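Local coordinates for protein pullulanase (Bacillus acidopullulyticus, PDB 2WAN) that catalyses hydrolysis of the alpha-1,6-glucosidic linkages of pullulan, acting as a debranching glycoside hydrolase on starch-type polysaccharides, at residues A[412-417]-A[611-616]; A[438-443]-A[489-494]; A[539-542]-A[547-550]; A[609-612]-A[618-621]. One frame throughout, in Å; residues are numbered along the deposited sequence. Where two conformers were deposited one is given.

From the N terminus, interaction 1 starts first, at 412-417 in the connection from strand 406-407 to the first barrel strand, and closes its loop only at 611-616. Within that span lie two smaller loops in series. Interaction 2 joins the ends of neighbouring barrel strands 435-438 and 485-488, and interaction 3 returns helix 529-543 onto strand 547-552. Interaction 4 opens at 609-612, sharing Val-611 and Asn-612 with interaction 1, and closes on strand 618-621. Strands 547-552 and 618-621 pair side by side, so interactions 3 and 4 are successive helix-to-strand contacts of one parallel barrel, while interaction 1 ties the loop ahead of the barrel to the end of outer helix 597-614.

Interaction 1: A[412-417]-A[611-616]; sequences KATDPA and VNEYHV
The loop carrying Asp-415 stands well off the last turn of helix 597-614, the closest pair of CA atoms, Asp-415 and Tyr-614, being 9.3 Å apart, so the contact is made by side-chain ends, the carboxylates of Asp-415 and Glu-613 coming closest. Glu-613 leaves with CG anti to the backbone N (chi1 -175°) and bends at chi2, which swings its carboxylate toward the loop. There it faces a second carboxylate: Glu-613 OE2 and Asp-415 OD1 are 4.1 Å apart, with the two planes turned 28° from each other. A water sits between them, 2.7 Å from Glu-613 OE2 and 2.9 Å from Asp-415 OD1, placed to donate to either, though not necessarily to both at once. Lys-535 on helix 529-543 makes salt bridges to both of these oxygens, which probably offsets the like charges. The contact thus joins the connection that enters the (beta/alpha)8 barrel to two of the barrel's outer helices. Thr-414 turns here too, its OG1 bonding Leu-411 O and Lys-535 NZ. A 3.1 Å backbone bond from Asp-415 N to Lys-412 O holds the turn. Just after the helix, His-615 takes a positive phi, and its ring stacks on Trp-419.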
# COMPACT_ATOMS: atom_id res chain seq x y z
N LYS A 412 -4.31 -9.05 29.12
CA LYS A 412 -3.28 -8.91 30.16
C LYS A 412 -2.59 -10.24 30.47
O LYS A 412 -1.37 -10.31 30.57
CB LYS A 412 -3.89 -8.34 31.45
CG LYS A 412 -4.32 -6.89 31.38
CD LYS A 412 -3.29 -6.03 30.67
CE LYS A 412 -3.68 -5.83 29.22
NZ LYS A 412 -2.83 -4.82 28.56
N ALA A 413 -3.39 -11.30 30.61
CA ALA A 413 -2.90 -12.62 30.95
C ALA A 413 -2.02 -13.20 29.85
O ALA A 413 -1.24 -14.12 30.11
CB ALA A 413 -4.06 -13.57 31.24
N THR A 414 -2.14 -12.67 28.63
CA THR A 414 -1.28 -13.14 27.52
C THR A 414 0.12 -12.55 27.52
O THR A 414 0.99 -13.03 26.78
CB THR A 414 -1.92 -12.90 26.12
OG1 THR A 414 -1.89 -11.50 25.80
CG2 THR A 414 -3.37 -13.35 26.11
N ASP A 415 0.36 -11.49 28.31
CA ASP A 415 1.67 -10.85 28.28
C ASP A 415 2.72 -11.79 28.84
O ASP A 415 2.50 -12.42 29.89
CB ASP A 415 1.67 -9.58 29.15
CG ASP A 415 0.85 -8.44 28.58
OD1 ASP A 415 0.44 -8.47 27.40
OD2 ASP A 415 0.61 -7.48 29.34
N PRO A 416 3.87 -11.92 28.15
CA PRO A 416 4.92 -12.73 28.74
C PRO A 416 5.57 -12.02 29.92
O PRO A 416 5.40 -10.81 30.10
CB PRO A 416 5.93 -12.89 27.59
CG PRO A 416 5.81 -11.59 26.83
CD PRO A 416 4.29 -11.32 26.86
N ALA A 417 6.29 -12.77 30.75
CA ALA A 417 7.04 -12.19 31.88
C ALA A 417 8.02 -11.16 31.35
O ALA A 417 8.65 -11.37 30.30
CB ALA A 417 7.76 -13.30 32.67
N VAL A 611 0.28 -1.65 17.30
CA VAL A 611 1.30 -0.88 18.02
C VAL A 611 1.06 -0.93 19.53
O VAL A 611 1.99 -1.17 20.31
CB VAL A 611 1.33 0.59 17.53
CG1 VAL A 611 2.19 1.45 18.48
CG2 VAL A 611 1.88 0.63 16.07
N ASN A 612 -0.17 -0.68 19.96
CA ASN A 612 -0.45 -0.61 21.40
C ASN A 612 -0.31 -1.95 22.12
O ASN A 612 0.32 -2.03 23.17
CB ASN A 612 -1.82 0.01 21.65
CG ASN A 612 -1.87 1.52 21.37
OD1 ASN A 612 -0.90 2.26 21.58
ND2 ASN A 612 -3.03 1.97 20.90
N GLU A 613 -0.87 -3.02 21.53
CA GLU A 613 -0.88 -4.32 22.20
C GLU A 613 0.42 -5.11 22.02
O GLU A 613 0.89 -5.79 22.98
CB GLU A 613 -2.07 -5.16 21.71
CG GLU A 613 -2.27 -6.49 22.40
CD GLU A 613 -2.64 -6.35 23.88
OE1 GLU A 613 -3.27 -5.33 24.26
OE2 GLU A 613 -2.31 -7.27 24.66
N TYR A 614 1.00 -5.04 20.82
CA TYR A 614 2.19 -5.84 20.49
C TYR A 614 3.51 -5.06 20.44
O TYR A 614 4.55 -5.67 20.34
CB TYR A 614 2.00 -6.63 19.18
CG TYR A 614 0.93 -7.72 19.25
CD1 TYR A 614 1.29 -9.07 19.46
CD2 TYR A 614 -0.43 -7.41 19.11
CE1 TYR A 614 0.31 -10.08 19.54
CE2 TYR A 614 -1.41 -8.41 19.17
CZ TYR A 614 -1.03 -9.73 19.39
OH TYR A 614 -1.99 -10.70 19.42
N HIS A 615 3.46 -3.74 20.55
CA HIS A 615 4.69 -2.91 20.63
C HIS A 615 5.49 -3.00 19.32
O HIS A 615 6.72 -2.95 19.32
CB HIS A 615 5.60 -3.24 21.83
CG HIS A 615 4.91 -3.20 23.18
ND1 HIS A 615 5.56 -3.56 24.34
CD2 HIS A 615 3.64 -2.89 23.54
CE1 HIS A 615 4.73 -3.45 25.36
NE2 HIS A 615 3.56 -3.05 24.91
N VAL A 616 4.77 -3.14 18.22
CA VAL A 616 5.45 -3.14 16.92
C VAL A 616 5.89 -1.72 16.57
O VAL A 616 5.31 -0.72 17.04
CB VAL A 616 4.67 -3.85 15.79
CG1 VAL A 616 4.52 -5.36 16.10
CG2 VAL A 616 3.32 -3.16 15.52
O HOH W 1 -1.51 -6.40 27.10

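Interaction 2: A[438-443]-A[489-494]; sequences AHVRDF and QPVEEF
Gln-489 N donates to Ala-438 O over 2.9 Å with an N-H...O angle of 163°, a nearly straight bond although the donor is tilted out of the carbonyl plane. It continues the pairing of barrel strands 435-438 and 485-488 just past their C-terminal ends. Beyond it, the Gln-489 side chain runs out across His-439 at about a right angle. Its OE1 comes in at the edge of the imidazole, 3.3 Å from His-439 CB, with amide and ring planes 74° apart. That oxygen also takes a water at 2.9 Å, and the same water donates to Asp-442 OD2 at 2.7 Å, while Gln-489 NE2 is bonded to Tyr-509 OH, so both ends of the amide have a polar partner. His-439 is the N-cap residue of the short, weakly bonded helix 440-444; with CG anti to its backbone N (chi1 -174°), its ND1 accepts weak bonds from Arg-441 N and Asp-442 N. A second water accepts from Val-440 N and gives a weak bond to Gln-489 O. The apolar part is small: Val-440 CG2 meets Val-491 CG1 at 3.8 Å. Because ND1 accepts from the helix start and NE2 is bonded to Asn-506 O, the chemistry is consistent with a neutral His-439 protonated on NE2.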
# COMPACT_ATOMS: atom_id res chain seq x y z
N ALA A 438 12.14 -10.84 6.48
CA ALA A 438 12.19 -12.27 6.81
C ALA A 438 10.79 -12.85 7.00
O ALA A 438 9.92 -12.21 7.58
CB ALA A 438 13.03 -12.50 8.09
N HIS A 439 10.59 -14.07 6.49
CA HIS A 439 9.38 -14.86 6.74
C HIS A 439 9.59 -15.74 7.97
O HIS A 439 10.66 -16.34 8.11
CB HIS A 439 9.15 -15.71 5.48
CG HIS A 439 7.88 -16.50 5.46
ND1 HIS A 439 7.73 -17.71 6.12
CD2 HIS A 439 6.72 -16.29 4.80
CE1 HIS A 439 6.52 -18.19 5.89
NE2 HIS A 439 5.89 -17.35 5.08
N VAL A 440 8.61 -15.80 8.87
CA VAL A 440 8.79 -16.56 10.13
C VAL A 440 9.14 -18.04 9.90
O VAL A 440 9.97 -18.61 10.64
CB VAL A 440 7.54 -16.43 11.05
CG1 VAL A 440 7.69 -17.29 12.31
CG2 VAL A 440 7.33 -14.94 11.45
N ARG A 441 8.50 -18.68 8.91
CA ARG A 441 8.84 -20.08 8.65
C ARG A 441 10.25 -20.19 8.03
O ARG A 441 11.09 -20.95 8.52
CB ARG A 441 7.81 -20.74 7.75
CG ARG A 441 8.06 -22.24 7.58
CD ARG A 441 6.95 -22.94 6.79
NE ARG A 441 7.28 -24.36 6.57
CZ ARG A 441 7.02 -25.35 7.43
NH1 ARG A 441 6.41 -25.11 8.60
NH2 ARG A 441 7.38 -26.60 7.12
N ASP A 442 10.52 -19.39 6.99
CA ASP A 442 11.82 -19.50 6.29
C ASP A 442 12.99 -19.37 7.24
O ASP A 442 14.02 -20.05 7.10
CB ASP A 442 12.03 -18.39 5.26
CG ASP A 442 11.03 -18.39 4.14
OD1 ASP A 442 10.17 -19.28 4.05
OD2 ASP A 442 11.12 -17.45 3.32
N PHE A 443 12.87 -18.46 8.21
CA PHE A 443 13.98 -18.09 9.09
C PHE A 443 14.64 -19.28 9.78
O PHE A 443 15.87 -19.32 9.92
CB PHE A 443 13.49 -17.08 10.13
CG PHE A 443 14.59 -16.43 10.91
CD1 PHE A 443 15.54 -15.63 10.26
CD2 PHE A 443 14.70 -16.62 12.30
CE1 PHE A 443 16.56 -15.01 10.98
CE2 PHE A 443 15.72 -16.00 13.04
CZ PHE A 443 16.66 -15.21 12.37
N GLN A 489 7.32 -10.91 7.12
CA GLN A 489 6.25 -11.20 6.15
C GLN A 489 4.96 -11.47 6.95
O GLN A 489 5.02 -11.69 8.16
CB GLN A 489 6.64 -12.35 5.21
CG GLN A 489 7.68 -11.92 4.18
CD GLN A 489 7.75 -12.88 3.00
OE1 GLN A 489 8.66 -13.69 2.92
NE2 GLN A 489 6.76 -12.81 2.11
N PRO A 490 3.79 -11.40 6.30
CA PRO A 490 2.53 -11.30 7.07
C PRO A 490 2.32 -12.26 8.24
O PRO A 490 2.34 -13.50 8.08
CB PRO A 490 1.47 -11.49 5.99
CG PRO A 490 2.10 -10.75 4.82
CD PRO A 490 3.56 -11.20 4.85
N VAL A 491 2.14 -11.68 9.42
CA VAL A 491 1.76 -12.45 10.62
C VAL A 491 0.31 -12.16 11.09
O VAL A 491 -0.11 -12.68 12.12
CB VAL A 491 2.77 -12.28 11.78
CG1 VAL A 491 4.18 -12.75 11.34
CG2 VAL A 491 2.78 -10.83 12.33
N GLU A 492 -0.43 -11.32 10.37
CA GLU A 492 -1.88 -11.23 10.62
C GLU A 492 -2.55 -12.43 9.96
O GLU A 492 -2.30 -12.72 8.78
CB GLU A 492 -2.48 -9.93 10.09
CG GLU A 492 -1.92 -8.70 10.78
CD GLU A 492 -2.41 -7.38 10.21
OE1 GLU A 492 -2.97 -7.36 9.09
OE2 GLU A 492 -2.20 -6.36 10.91
N GLU A 493 -3.39 -13.12 10.74
CA GLU A 493 -4.08 -14.35 10.32
C GLU A 493 -4.59 -14.35 8.88
O GLU A 493 -5.38 -13.48 8.48
CB GLU A 493 -5.27 -14.63 11.25
CG GLU A 493 -6.00 -15.94 10.96
CD GLU A 493 -5.30 -17.17 11.51
OE1 GLU A 493 -4.27 -17.05 12.19
OE2 GLU A 493 -5.79 -18.30 11.23
N PHE A 494 -4.12 -15.33 8.12
CA PHE A 494 -4.50 -15.48 6.73
C PHE A 494 -5.18 -16.84 6.46
O PHE A 494 -5.10 -17.76 7.28
CB PHE A 494 -3.31 -15.20 5.79
CG PHE A 494 -2.04 -15.95 6.13
CD1 PHE A 494 -1.84 -17.25 5.67
CD2 PHE A 494 -1.02 -15.34 6.89
CE1 PHE A 494 -0.67 -17.95 5.96
CE2 PHE A 494 0.16 -16.04 7.18
CZ PHE A 494 0.34 -17.34 6.72
O HOH W 2 6.22 -14.31 8.11
O HOH W 3 9.60 -16.05 1.61

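Interaction 3: A[539-542]-A[547-550]; sequences QSLH and GVNM
The His-542 ring meets the strand edge-on, with Gly-547 CA near the ring plane and 4.3 Å from ND1. Val-548 N lies obliquely to the same ring, 4.5 Å from CE1. Gly-547 has no side chain here, and the ring corner comes up to its bare backbone. Both ring nitrogens have a carbonyl near them, NE2 bonded to His-615 O and ND1 to Ile-546 O, and a doubly protonated ring is possible, though the ND1 bond is weak. The ring also packs on Asp-422 and on Asp-617, whose OD2 accepts from Val-548 N and so helps hold the start of the strand. The apolar half of the contact is a single meeting of methyls, Leu-541 CD1 against Val-548 CG2 at 3.7 Å, with the two side chains crossing at about a right angle. CD1 of Leu-541 lies anti to CA (chi2 175°), which carries it inward to the sheet. Leu-541 also packs on Ile-475 and Leu-478 of helix 474-481 and on Val-486 of the adjoining strand, while Val-548 reaches Leu-488. A helix that turns back through a short loop and lays its inner face on the following parallel strand is one alpha-beta unit, the second half of a beta-alpha-beta crossover, as repeated round the (beta/alpha)8 barrel of alpha-amylase-family enzymes.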
# COMPACT_ATOMS: atom_id res chain seq x y z
N GLN A 539 9.56 -9.02 21.97
CA GLN A 539 10.34 -8.77 23.18
C GLN A 539 11.82 -9.12 23.01
O GLN A 539 12.72 -8.36 23.42
CB GLN A 539 9.73 -9.56 24.35
CG GLN A 539 10.39 -9.37 25.69
CD GLN A 539 9.68 -10.17 26.77
OE1 GLN A 539 9.29 -11.33 26.56
NE2 GLN A 539 9.52 -9.56 27.93
N SER A 540 12.06 -10.28 22.40
CA SER A 540 13.41 -10.80 22.19
C SER A 540 14.23 -9.88 21.29
O SER A 540 15.38 -9.57 21.59
CB SER A 540 13.37 -12.19 21.54
OG SER A 540 14.69 -12.67 21.30
N LEU A 541 13.63 -9.48 20.18
CA LEU A 541 14.30 -8.61 19.21
C LEU A 541 14.58 -7.25 19.87
O LEU A 541 15.70 -6.75 19.75
CB LEU A 541 13.51 -8.48 17.91
CG LEU A 541 13.55 -9.74 17.00
CD1 LEU A 541 12.66 -9.60 15.80
CD2 LEU A 541 15.01 -10.05 16.55
N HIS A 542 13.61 -6.72 20.60
CA HIS A 542 13.80 -5.44 21.29
C HIS A 542 14.97 -5.50 22.27
O HIS A 542 15.74 -4.55 22.37
CB HIS A 542 12.55 -5.00 22.06
CG HIS A 542 11.42 -4.48 21.21
ND1 HIS A 542 11.55 -4.13 19.87
CD2 HIS A 542 10.15 -4.16 21.56
CE1 HIS A 542 10.38 -3.67 19.43
NE2 HIS A 542 9.53 -3.66 20.44
N GLY A 547 14.28 -3.63 15.98
CA GLY A 547 12.86 -3.32 15.84
C GLY A 547 12.11 -4.32 14.99
O GLY A 547 12.72 -5.14 14.30
N VAL A 548 10.78 -4.23 15.03
CA VAL A 548 9.92 -5.10 14.22
C VAL A 548 8.92 -4.28 13.41
O VAL A 548 8.09 -3.56 13.99
CB VAL A 548 9.13 -6.09 15.09
CG1 VAL A 548 8.16 -6.94 14.22
CG2 VAL A 548 10.08 -7.00 15.86
N ASN A 549 9.01 -4.40 12.09
CA ASN A 549 8.03 -3.80 11.18
C ASN A 549 7.14 -4.91 10.62
O ASN A 549 7.65 -5.90 10.09
CB ASN A 549 8.72 -3.08 10.01
CG ASN A 549 9.52 -1.85 10.45
OD1 ASN A 549 9.40 -1.39 11.58
ND2 ASN A 549 10.33 -1.32 9.53
N MET A 550 5.83 -4.76 10.71
CA MET A 550 4.94 -5.78 10.14
C MET A 550 4.57 -5.49 8.69
O MET A 550 4.05 -4.42 8.40
CB MET A 550 3.66 -5.89 10.98
CG MET A 550 3.86 -6.71 12.27
SD MET A 550 2.37 -6.67 13.33
CE MET A 550 1.14 -7.44 12.27

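Interaction 4: A[609-612]-A[618-621]; sequences YWVN and GFRF
Phe-619 pushes its ring end-first into the helix between Trp-610 and Val-611. The ring edge is aimed at the root of the tryptophan: Trp-610 CB lies in the plane of the phenyl, 3.9 Å from Phe-619 CZ and 4.1 Å from Phe-619 CE1. Val-611 comes from the neighbouring position on the helix, its CG2 3.6 Å from Phe-619 CE2 and slanting to the ring. One methyl and one methylene thus hold the far end of the phenyl, and no polar bond spans the two segments. The indole does not face Phe-619. With CG anti to the carbonyl carbon (chi1 -78°), Trp-610 leads its rings away, and NE1 is bonded to Tyr-514 O. Tyr-609 CD2 stands 4.2 Å above one indole face near its rim, and the ring of Tyr-614 also stacks on the tryptophan. The closest CA atoms, those of Val-611 and Gly-618, are still 7.9 Å apart, the gap that Phe-619 bridges. Helix 597-614 is laid in this way on the outside of barrel strand 618-621, while Phe-619 also packs on Met-550 and Val-552 of strand 547-552, on Leu-648 of strand 647-650, and on Leu-639 of helix 629-642.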
# COMPACT_ATOMS: atom_id res chain seq x y z
N TYR A 609 -4.01 -0.85 17.24
CA TYR A 609 -4.07 -2.03 18.11
C TYR A 609 -2.73 -2.78 18.06
O TYR A 609 -2.19 -3.16 19.12
CB TYR A 609 -5.22 -2.98 17.71
CG TYR A 609 -5.15 -4.31 18.41
CD1 TYR A 609 -5.44 -4.42 19.79
CD2 TYR A 609 -4.80 -5.47 17.72
CE1 TYR A 609 -5.38 -5.66 20.44
CE2 TYR A 609 -4.72 -6.72 18.37
CZ TYR A 609 -5.02 -6.81 19.73
OH TYR A 609 -4.94 -8.02 20.37
N TRP A 610 -2.20 -3.01 16.86
CA TRP A 610 -0.92 -3.71 16.75
C TRP A 610 0.23 -2.96 17.45
O TRP A 610 1.07 -3.57 18.13
CB TRP A 610 -0.59 -4.04 15.28
CG TRP A 610 -1.38 -5.22 14.82
CD1 TRP A 610 -2.55 -5.20 14.12
CD2 TRP A 610 -1.10 -6.61 15.08
NE1 TRP A 610 -3.01 -6.48 13.89
CE2 TRP A 610 -2.13 -7.37 14.48
CE3 TRP A 610 -0.06 -7.28 15.76
CZ2 TRP A 610 -2.17 -8.77 14.53
CZ3 TRP A 610 -0.08 -8.69 15.81
CH2 TRP A 610 -1.14 -9.42 15.19
N VAL A 611 0.28 -1.65 17.30
CA VAL A 611 1.30 -0.88 18.02
C VAL A 611 1.06 -0.93 19.53
O VAL A 611 1.99 -1.17 20.31
CB VAL A 611 1.33 0.59 17.53
CG1 VAL A 611 2.19 1.45 18.48
CG2 VAL A 611 1.88 0.63 16.07
N ASN A 612 -0.17 -0.68 19.96
CA ASN A 612 -0.45 -0.61 21.40
C ASN A 612 -0.31 -1.95 22.12
O ASN A 612 0.32 -2.03 23.17
CB ASN A 612 -1.82 0.01 21.65
CG ASN A 612 -1.87 1.52 21.37
OD1 ASN A 612 -0.90 2.26 21.58
ND2 ASN A 612 -3.03 1.97 20.90
N GLY A 618 6.67 -0.38 13.40
CA GLY A 618 6.41 0.17 12.08
C GLY A 618 5.68 -0.80 11.19
O GLY A 618 5.39 -1.92 11.60
N PHE A 619 5.36 -0.36 9.96
CA PHE A 619 4.57 -1.15 9.03
C PHE A 619 5.07 -0.99 7.61
O PHE A 619 5.42 0.13 7.18
CB PHE A 619 3.08 -0.78 9.06
CG PHE A 619 2.41 -1.04 10.39
CD1 PHE A 619 1.99 -2.34 10.74
CD2 PHE A 619 2.22 -0.01 11.30
CE1 PHE A 619 1.37 -2.57 11.99
CE2 PHE A 619 1.60 -0.25 12.54
CZ PHE A 619 1.19 -1.51 12.88
N ARG A 620 5.06 -2.12 6.91
CA ARG A 620 5.26 -2.19 5.45
C ARG A 620 3.89 -2.50 4.83
O ARG A 620 3.36 -3.59 5.00
CB ARG A 620 6.27 -3.29 5.11
CG ARG A 620 6.46 -3.59 3.58
CD ARG A 620 5.77 -4.87 3.15
NE ARG A 620 6.12 -5.19 1.75
CZ ARG A 620 5.31 -5.79 0.87
NH1 ARG A 620 4.09 -6.16 1.20
NH2 ARG A 620 5.75 -6.00 -0.38
N PHE A 621 3.33 -1.52 4.13
CA PHE A 621 2.00 -1.64 3.52
C PHE A 621 2.05 -2.25 2.12
O PHE A 621 2.52 -1.63 1.16
CB PHE A 621 1.28 -0.29 3.53
CG PHE A 621 0.98 0.22 4.92
CD1 PHE A 621 -0.20 -0.17 5.58
CD2 PHE A 621 1.86 1.08 5.57
CE1 PHE A 621 -0.48 0.30 6.88
CE2 PHE A 621 1.59 1.56 6.88
CZ PHE A 621 0.41 1.18 7.52